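Local coordinates for outer protein YopM (Yersinia pestis, PDB 1JL5) that acts as a leucine-rich-repeat effector of the plague bacterium, probably altering host cell physiology and promoting bacterial survival in host tissues, at residues A[169-172]-A[173-177]; A[342-346]-A[347-351]; A[242-246]-A[247-251]. One frame throughout, in Å; residues are numbered along the deposited sequence.

Contact 1: residues A[169-172]-A[173-177]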
loop_
_atom_site.group_PDB
_atom_site.type_symbol
_atom_site.label_atom_id
_atom_site.label_comp_id
_atom_site.label_asym_id
_atom_site.label_seq_id
_atom_site.Cartn_x
_atom_site.Cartn_y
_atom_site.Cartn_z
ATOM N N PRO A 169 -35.925 12.519 -8.743
ATOM C CA PRO A 169 -37.350 12.735 -8.993
ATOM C C PRO A 169 -38.019 11.380 -8.777
ATOM O O PRO A 169 -37.334 10.354 -8.730
ATOM C CB PRO A 169 -37.379 13.159 -10.458
ATOM C CG PRO A 169 -36.039 13.809 -10.649
ATOM C CD PRO A 169 -35.120 12.866 -9.924
ATOM N N ASP A 170 -39.336 11.355 -8.634
ATOM C CA ASP A 170 -39.995 10.075 -8.452
ATOM C C ASP A 170 -39.645 9.226 -9.657
ATOM O O ASP A 170 -39.484 9.735 -10.764
ATOM C CB ASP A 170 -41.504 10.251 -8.316
ATOM C CG ASP A 170 -41.880 10.936 -7.025
ATOM O OD1 ASP A 170 -41.132 10.775 -6.037
ATOM O OD2 ASP A 170 -42.918 11.623 -6.994
ATOM N N LEU A 171 -39.512 7.928 -9.438
ATOM C CA LEU A 171 -39.119 7.035 -10.506
ATOM C C LEU A 171 -40.263 6.499 -11.345
ATOM O O LEU A 171 -41.383 6.331 -10.864
ATOM C CB LEU A 171 -38.310 5.886 -9.916
ATOM C CG LEU A 171 -37.147 6.422 -9.074
ATOM C CD1 LEU A 171 -36.471 5.278 -8.340
ATOM C CD2 LEU A 171 -36.164 7.168 -9.977
ATOM N N PRO A 172 -39.987 6.230 -12.629
ATOM C CA PRO A 172 -40.994 5.706 -13.549
ATOM C C PRO A 172 -41.238 4.235 -13.255
ATOM O O PRO A 172 -40.306 3.498 -12.942
ATOM C CB PRO A 172 -40.344 5.914 -14.911
ATOM C CG PRO A 172 -38.897 5.651 -14.610
ATOM C CD PRO A 172 -38.701 6.434 -13.322
ATOM N N PRO A 173 -42.497 3.792 -13.345
ATOM C CA PRO A 173 -42.849 2.396 -13.087
ATOM C C PRO A 173 -42.035 1.443 -13.947
ATOM O O PRO A 173 -41.906 0.263 -13.632
ATOM C CB PRO A 173 -44.333 2.350 -13.434
ATOM C CG PRO A 173 -44.798 3.724 -13.044
ATOM C CD PRO A 173 -43.702 4.602 -13.598
ATOM N N SER A 174 -41.486 1.961 -15.039
ATOM C CA SER A 174 -40.692 1.146 -15.946
ATOM C C SER A 174 -39.279 0.934 -15.422
ATOM O O SER A 174 -38.546 0.081 -15.921
ATOM C CB SER A 174 -40.613 1.811 -17.317
ATOM O OG SER A 174 -40.108 3.130 -17.200
ATOM N N LEU A 175 -38.903 1.710 -14.415
ATOM C CA LEU A 175 -37.563 1.617 -13.859
ATOM C C LEU A 175 -37.196 0.211 -13.410
ATOM O O LEU A 175 -37.853 -0.376 -12.559
ATOM C CB LEU A 175 -37.411 2.583 -12.686
ATOM C CG LEU A 175 -35.969 2.718 -12.190
ATOM C CD1 LEU A 175 -35.087 3.090 -13.353
ATOM C CD2 LEU A 175 -35.875 3.766 -11.100
ATOM N N GLU A 176 -36.134 -0.328 -13.991
ATOM C CA GLU A 176 -35.683 -1.659 -13.633
ATOM C C GLU A 176 -34.364 -1.527 -12.906
ATOM O O GLU A 176 -33.988 -2.369 -12.090
ATOM C CB GLU A 176 -35.452 -2.506 -14.878
ATOM C CG GLU A 176 -36.545 -2.426 -15.911
ATOM C CD GLU A 176 -36.392 -3.494 -16.966
ATOM O OE1 GLU A 176 -35.239 -3.801 -17.331
ATOM O OE2 GLU A 176 -37.423 -4.023 -17.433
ATOM N N PHE A 177 -33.660 -0.450 -13.211
ATOM C CA PHE A 177 -32.360 -0.240 -12.624
ATOM C C PHE A 177 -32.055 1.222 -12.432
ATOM O O PHE A 177 -32.174 2.027 -13.356
ATOM C CB PHE A 177 -31.306 -0.888 -13.527
ATOM C CG PHE A 177 -29.883 -0.583 -13.146
ATOM C CD1 PHE A 177 -29.364 0.702 -13.280
ATOM C CD2 PHE A 177 -29.043 -1.598 -12.697
ATOM C CE1 PHE A 177 -28.034 0.975 -12.979
ATOM C CE2 PHE A 177 -27.707 -1.333 -12.394
ATOM C CZ PHE A 177 -27.203 -0.045 -12.537
#
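P172 and L175 are the two ends of a type I beta turn that reverses the chain between one leucine-rich repeat and the next, just ahead of strand 177-179. The turn is closed by L175 N, which donates to P172 O at 2.7 Å with an N-H...O angle of 161°. The donor stands well above the plane of that carbonyl. P173 fills the second position of the turn, and S174 takes the third, its OG 3.6 Å from P172 CB. That hydroxyl lies within hydrogen-bonding distance of the backbone oxygens of both L155 and S152; its one proton can only be shared between them, and L155 O is the stronger partner. With CG swung opposite the backbone N (chi1 -170°) and chi2 near 54°, L175 turns CD2 toward L171. CD2 is 3.2 Å from L171 CD1 and 3.4 Å from L171 CB, a tighter fit than usual for carbon, and the two side chains run at a slant to each other. The ring of P172 adds a looser touch, its CG 3.9 Å from L175 CB. L171 also packs on P189 and L191, and L175 on I158, so the pair belongs to the hydrophobic core shared by successive coils. P173 suits its place because its ring holds phi near -55°, where a type I turn needs it, while the two leucines bury their branched ends and S174 OG ties the corner of the turn to the backbone around residues 152-155.

Contact 2: residues A[342-346]-A[347-351]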
loop_
_atom_site.group_PDB
_atom_site.type_symbol
_atom_site.label_atom_id
_atom_site.label_comp_id
_atom_site.label_asym_id
_atom_site.label_seq_id
_atom_site.Cartn_x
_atom_site.Cartn_y
_atom_site.Cartn_z
ATOM N N LEU A 342 -7.544 -17.850 2.095
ATOM C CA LEU A 342 -7.595 -17.723 3.527
ATOM C C LEU A 342 -6.827 -16.476 3.918
ATOM O O LEU A 342 -5.604 -16.405 3.766
ATOM C CB LEU A 342 -6.983 -18.938 4.225
ATOM C CG LEU A 342 -6.931 -18.772 5.749
ATOM C CD1 LEU A 342 -8.317 -18.444 6.285
ATOM C CD2 LEU A 342 -6.397 -20.039 6.397
ATOM N N ILE A 343 -7.559 -15.475 4.381
ATOM C CA ILE A 343 -6.935 -14.251 4.843
ATOM C C ILE A 343 -7.282 -14.224 6.314
ATOM O O ILE A 343 -8.422 -13.968 6.681
ATOM C CB ILE A 343 -7.507 -13.000 4.161
ATOM C CG1 ILE A 343 -7.318 -13.085 2.643
ATOM C CG2 ILE A 343 -6.789 -11.761 4.685
ATOM C CD1 ILE A 343 -8.317 -13.973 1.953
ATOM N N ALA A 344 -6.301 -14.531 7.151
ATOM C CA ALA A 344 -6.501 -14.563 8.587
ATOM C C ALA A 344 -5.362 -13.795 9.239
ATOM O O ALA A 344 -5.002 -14.023 10.395
ATOM C CB ALA A 344 -6.527 -15.998 9.078
ATOM N N SER A 345 -4.795 -12.883 8.467
ATOM C CA SER A 345 -3.711 -12.050 8.945
ATOM C C SER A 345 -4.219 -11.166 10.074
ATOM O O SER A 345 -5.427 -10.970 10.232
ATOM C CB SER A 345 -3.217 -11.177 7.804
ATOM O OG SER A 345 -4.318 -10.490 7.250
ATOM N N PHE A 346 -3.292 -10.634 10.859
ATOM C CA PHE A 346 -3.640 -9.753 11.963
ATOM C C PHE A 346 -4.623 -10.390 12.921
ATOM O O PHE A 346 -5.694 -9.858 13.211
ATOM C CB PHE A 346 -4.203 -8.452 11.416
ATOM C CG PHE A 346 -3.221 -7.686 10.604
ATOM C CD1 PHE A 346 -2.136 -7.062 11.218
ATOM C CD2 PHE A 346 -3.363 -7.592 9.224
ATOM C CE1 PHE A 346 -1.209 -6.353 10.465
ATOM C CE2 PHE A 346 -2.441 -6.886 8.464
ATOM C CZ PHE A 346 -1.361 -6.265 9.088
ATOM N N ASN A 347 -4.246 -11.561 13.395
ATOM C CA ASN A 347 -5.050 -12.275 14.355
ATOM C C ASN A 347 -4.070 -12.791 15.365
ATOM O O ASN A 347 -2.898 -12.442 15.317
ATOM C CB ASN A 347 -5.805 -13.412 13.686
ATOM C CG ASN A 347 -7.121 -12.955 13.130
ATOM O OD1 ASN A 347 -8.047 -12.665 13.882
ATOM N ND2 ASN A 347 -7.209 -12.860 11.813
ATOM N N HIS A 348 -4.545 -13.615 16.281
ATOM C CA HIS A 348 -3.678 -14.152 17.301
ATOM C C HIS A 348 -3.511 -15.644 17.093
ATOM O O HIS A 348 -3.558 -16.424 18.040
ATOM C CB HIS A 348 -4.269 -13.893 18.673
ATOM C CG HIS A 348 -3.233 -13.692 19.723
ATOM N ND1 HIS A 348 -2.660 -12.463 19.965
ATOM C CD2 HIS A 348 -2.609 -14.569 20.540
ATOM C CE1 HIS A 348 -1.726 -12.593 20.887
ATOM N NE2 HIS A 348 -1.674 -13.861 21.253
ATOM N N LEU A 349 -3.320 -16.035 15.843
ATOM C CA LEU A 349 -3.159 -17.439 15.516
ATOM C C LEU A 349 -1.774 -17.951 15.862
ATOM O O LEU A 349 -0.770 -17.372 15.457
ATOM C CB LEU A 349 -3.415 -17.663 14.028
ATOM C CG LEU A 349 -4.773 -17.183 13.530
ATOM C CD1 LEU A 349 -4.888 -17.491 12.051
ATOM C CD2 LEU A 349 -5.891 -17.849 14.332
ATOM N N ALA A 350 -1.733 -19.029 16.631
ATOM C CA ALA A 350 -0.473 -19.662 16.996
ATOM C C ALA A 350 -0.223 -20.636 15.855
ATOM O O ALA A 350 0.918 -20.936 15.502
ATOM C CB ALA A 350 -0.621 -20.421 18.304
ATOM N N GLU A 351 -1.319 -21.109 15.272
ATOM C CA GLU A 351 -1.261 -22.055 14.170
ATOM C C GLU A 351 -2.359 -21.795 13.160
ATOM O O GLU A 351 -3.448 -21.338 13.501
ATOM C CB GLU A 351 -1.445 -23.483 14.676
ATOM C CG GLU A 351 -0.501 -23.921 15.773
ATOM C CD GLU A 351 -0.909 -25.261 16.354
ATOM O OE1 GLU A 351 -0.957 -26.247 15.587
ATOM O OE2 GLU A 351 -1.190 -25.326 17.571
#
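N347 reaches back over the turn to A344 in the asparagine position of a leucine-rich repeat, just past strand 341-343. Its CB sits 3.4 Å from A344 O, and its CG is as near to F346 O, so the side chain folds back over the backbone that precedes it. With CG anti to its own carbonyl carbon (chi1 -87°), the amide turns back toward A344, just past the end of the strand. At the tip, ND2 donates to A344 O at 2.9 Å with an N-H...O angle of 164°. The acceptor lies close to the plane of the amide, but the nitrogen stands far above the plane of the A344 carbonyl. The same ND2 bonds to V324 O, and OD1 accepts from L329 N, both in the preceding repeat. The buried amide therefore has partners at both its nitrogen and its oxygen. A344 O in turn receives N367 ND2 from the following repeat, which makes the motif an asparagine ladder running from coil to coil. F346 adopts a left-handed backbone conformation (phi 55°), letting the chain turn while its ring leaves the core to stack on that of Y366. H348 points away from the turn, and its NE2 bonds to S206 of the second subunit. On the apolar side, L349 CD1 rests 3.7 Å from A344 CB and 3.8 Å from A344 O.

Contact 3: residues A[242-246]-A[247-251]. With CA (calcium ion), chain B.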
loop_
_atom_site.group_PDB
_atom_site.type_symbol
_atom_site.label_atom_id
_atom_site.label_comp_id
_atom_site.label_asym_id
_atom_site.label_seq_id
_atom_site.Cartn_x
_atom_site.Cartn_y
_atom_site.Cartn_z
ATOM N N ILE A 242 -27.400 -7.283 -1.110
ATOM C CA ILE A 242 -27.569 -6.129 -0.263
ATOM C C ILE A 242 -26.206 -5.641 0.140
ATOM O O ILE A 242 -25.427 -6.370 0.742
ATOM C CB ILE A 242 -28.328 -6.431 1.033
ATOM C CG1 ILE A 242 -29.786 -6.759 0.735
ATOM C CG2 ILE A 242 -28.242 -5.212 1.968
ATOM C CD1 ILE A 242 -30.552 -7.142 1.978
ATOM N N TYR A 243 -25.922 -4.403 -0.226
ATOM C CA TYR A 243 -24.686 -3.758 0.152
ATOM C C TYR A 243 -25.183 -2.610 0.983
ATOM O O TYR A 243 -25.880 -1.732 0.482
ATOM C CB TYR A 243 -23.932 -3.245 -1.071
ATOM C CG TYR A 243 -22.964 -4.260 -1.615
ATOM C CD1 TYR A 243 -23.390 -5.540 -1.955
ATOM C CD2 TYR A 243 -21.616 -3.951 -1.767
ATOM C CE1 TYR A 243 -22.503 -6.488 -2.431
ATOM C CE2 TYR A 243 -20.713 -4.897 -2.243
ATOM C CZ TYR A 243 -21.166 -6.164 -2.571
ATOM O OH TYR A 243 -20.283 -7.115 -3.028
ATOM N N ALA A 244 -24.869 -2.650 2.268
ATOM C CA ALA A 244 -25.276 -1.597 3.184
ATOM C C ALA A 244 -24.063 -1.324 4.050
ATOM O O ALA A 244 -24.164 -0.933 5.211
ATOM C CB ALA A 244 -26.456 -2.057 4.024
ATOM N N ASP A 245 -22.902 -1.562 3.458
ATOM C CA ASP A 245 -21.640 -1.342 4.130
ATOM C C ASP A 245 -21.544 0.135 4.441
ATOM O O ASP A 245 -22.269 0.950 3.873
ATOM C CB ASP A 245 -20.485 -1.707 3.207
ATOM C CG ASP A 245 -20.549 -0.954 1.891
ATOM O OD1 ASP A 245 -21.437 -1.272 1.072
ATOM O OD2 ASP A 245 -19.731 -0.034 1.683
ATOM N N ASN A 246 -20.653 0.472 5.360
ATOM C CA ASN A 246 -20.416 1.857 5.690
ATOM C C ASN A 246 -21.647 2.675 5.951
ATOM O O ASN A 246 -21.837 3.745 5.380
ATOM C CB ASN A 246 -19.595 2.491 4.582
ATOM C CG ASN A 246 -18.217 1.929 4.534
ATOM O OD1 ASN A 246 -17.431 2.156 5.447
ATOM N ND2 ASN A 246 -17.912 1.167 3.491
ATOM N N ASN A 247 -22.488 2.158 6.823
ATOM C CA ASN A 247 -23.680 2.869 7.197
ATOM C C ASN A 247 -23.674 2.949 8.699
ATOM O O ASN A 247 -22.618 2.858 9.322
ATOM C CB ASN A 247 -24.912 2.153 6.664
ATOM C CG ASN A 247 -25.194 2.520 5.229
ATOM O OD1 ASN A 247 -25.471 3.679 4.931
ATOM N ND2 ASN A 247 -25.106 1.548 4.329
ATOM N N LEU A 248 -24.846 3.127 9.283
ATOM C CA LEU A 248 -24.947 3.231 10.722
ATOM C C LEU A 248 -25.839 2.122 11.225
ATOM O O LEU A 248 -26.636 2.313 12.137
ATOM C CB LEU A 248 -25.521 4.592 11.089
ATOM C CG LEU A 248 -24.624 5.732 10.614
ATOM C CD1 LEU A 248 -25.339 7.063 10.783
ATOM C CD2 LEU A 248 -23.331 5.697 11.406
ATOM N N LEU A 249 -25.694 0.951 10.621
ATOM C CA LEU A 249 -26.497 -0.193 11.004
ATOM C C LEU A 249 -26.016 -0.806 12.304
ATOM O O LEU A 249 -24.822 -1.041 12.479
ATOM C CB LEU A 249 -26.460 -1.242 9.900
ATOM C CG LEU A 249 -26.928 -0.767 8.526
ATOM C CD1 LEU A 249 -26.853 -1.931 7.539
ATOM C CD2 LEU A 249 -28.350 -0.218 8.623
ATOM N N LYS A 250 -26.950 -1.055 13.214
ATOM C CA LYS A 250 -26.636 -1.673 14.500
ATOM C C LYS A 250 -27.165 -3.096 14.407
ATOM O O LYS A 250 -26.728 -3.995 15.121
ATOM C CB LYS A 250 -27.345 -0.955 15.651
ATOM C CG LYS A 250 -27.146 0.543 15.705
ATOM C CD LYS A 250 -27.982 1.235 14.639
ATOM C CE LYS A 250 -27.842 2.744 14.707
ATOM N NZ LYS A 250 -28.575 3.392 13.588
ATOM N N THR A 251 -28.139 -3.277 13.527
ATOM C CA THR A 251 -28.742 -4.575 13.306
ATOM C C THR A 251 -29.238 -4.609 11.883
ATOM O O THR A 251 -29.377 -3.580 11.225
ATOM C CB THR A 251 -29.969 -4.820 14.216
ATOM O OG1 THR A 251 -30.987 -3.865 13.896
ATOM C CG2 THR A 251 -29.599 -4.683 15.679
HETATM CA CA CA B . -15.699 2.648 6.399
HETATM O O HOH W 1 -14.841 3.369 4.481
HETATM O O HOH W 2 -14.651 0.729 6.093
HETATM O O HOH W 3 -16.397 4.703 7.229
#
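A244 O is gripped by two asparagine side chains, N247 ND2 from within the turn and N267 ND2 from the next repeat. The first bond is 2.8 Å long and nearly straight at 169°. It lies almost in the amide plane of N247, whereas the nitrogen stands high above the plane of the carbonyl. The amide of N247 also spans to the preceding repeat, ND2 bonding to A222 O and OD1 to L227 N, so this buried polar group is satisfied at both ends. Beside it L249 CD1 rests 3.5 Å from A244 CB, sealing the turn with an apolar contact. On the other side of the backbone N246 faces the calcium ion. At chi1 -68° its CG lies opposite the carbonyl carbon, taking the amide away from N247 and toward the calcium ion, and OD1 binds the metal at 2.0 Å. ND2 of the same amide donates to D245 OD2 at 2.8 Å, which accepts with its anti lone pair. This second-shell bond fixes the rotation of the amide and holds its oxygen toward the metal. Three waters, at 2.2 to 2.3 Å from the calcium ion, share it with D266 and with N326 of the second subunit. One turn thus combines the asparagine ladder characteristic of leucine-rich repeats with an intersubunit calcium site.

Overall arrangement
Along the chain the contacts come in the order 1, 3, 2, in series on the curved leucine-rich-repeat solenoid. Contact 1 leads into strand 177-179, while contacts 3 and 2 start on the last residues of strands 241-243 and 341-343 and run on into the loops after them; all three strands belong to the same parallel row. Centres are about 24 Å apart for contacts 1 and 3, 26 Å for 3 and 2, and 46 Å for 1 and 2, which stand on opposite sides of the chain's centre, and none touches another. Contact 1 marks the way into a strand, the other two the way out. Contacts 2 and 3 also meet a second subunit, fitting the tetramer that forms a hollow cylinder.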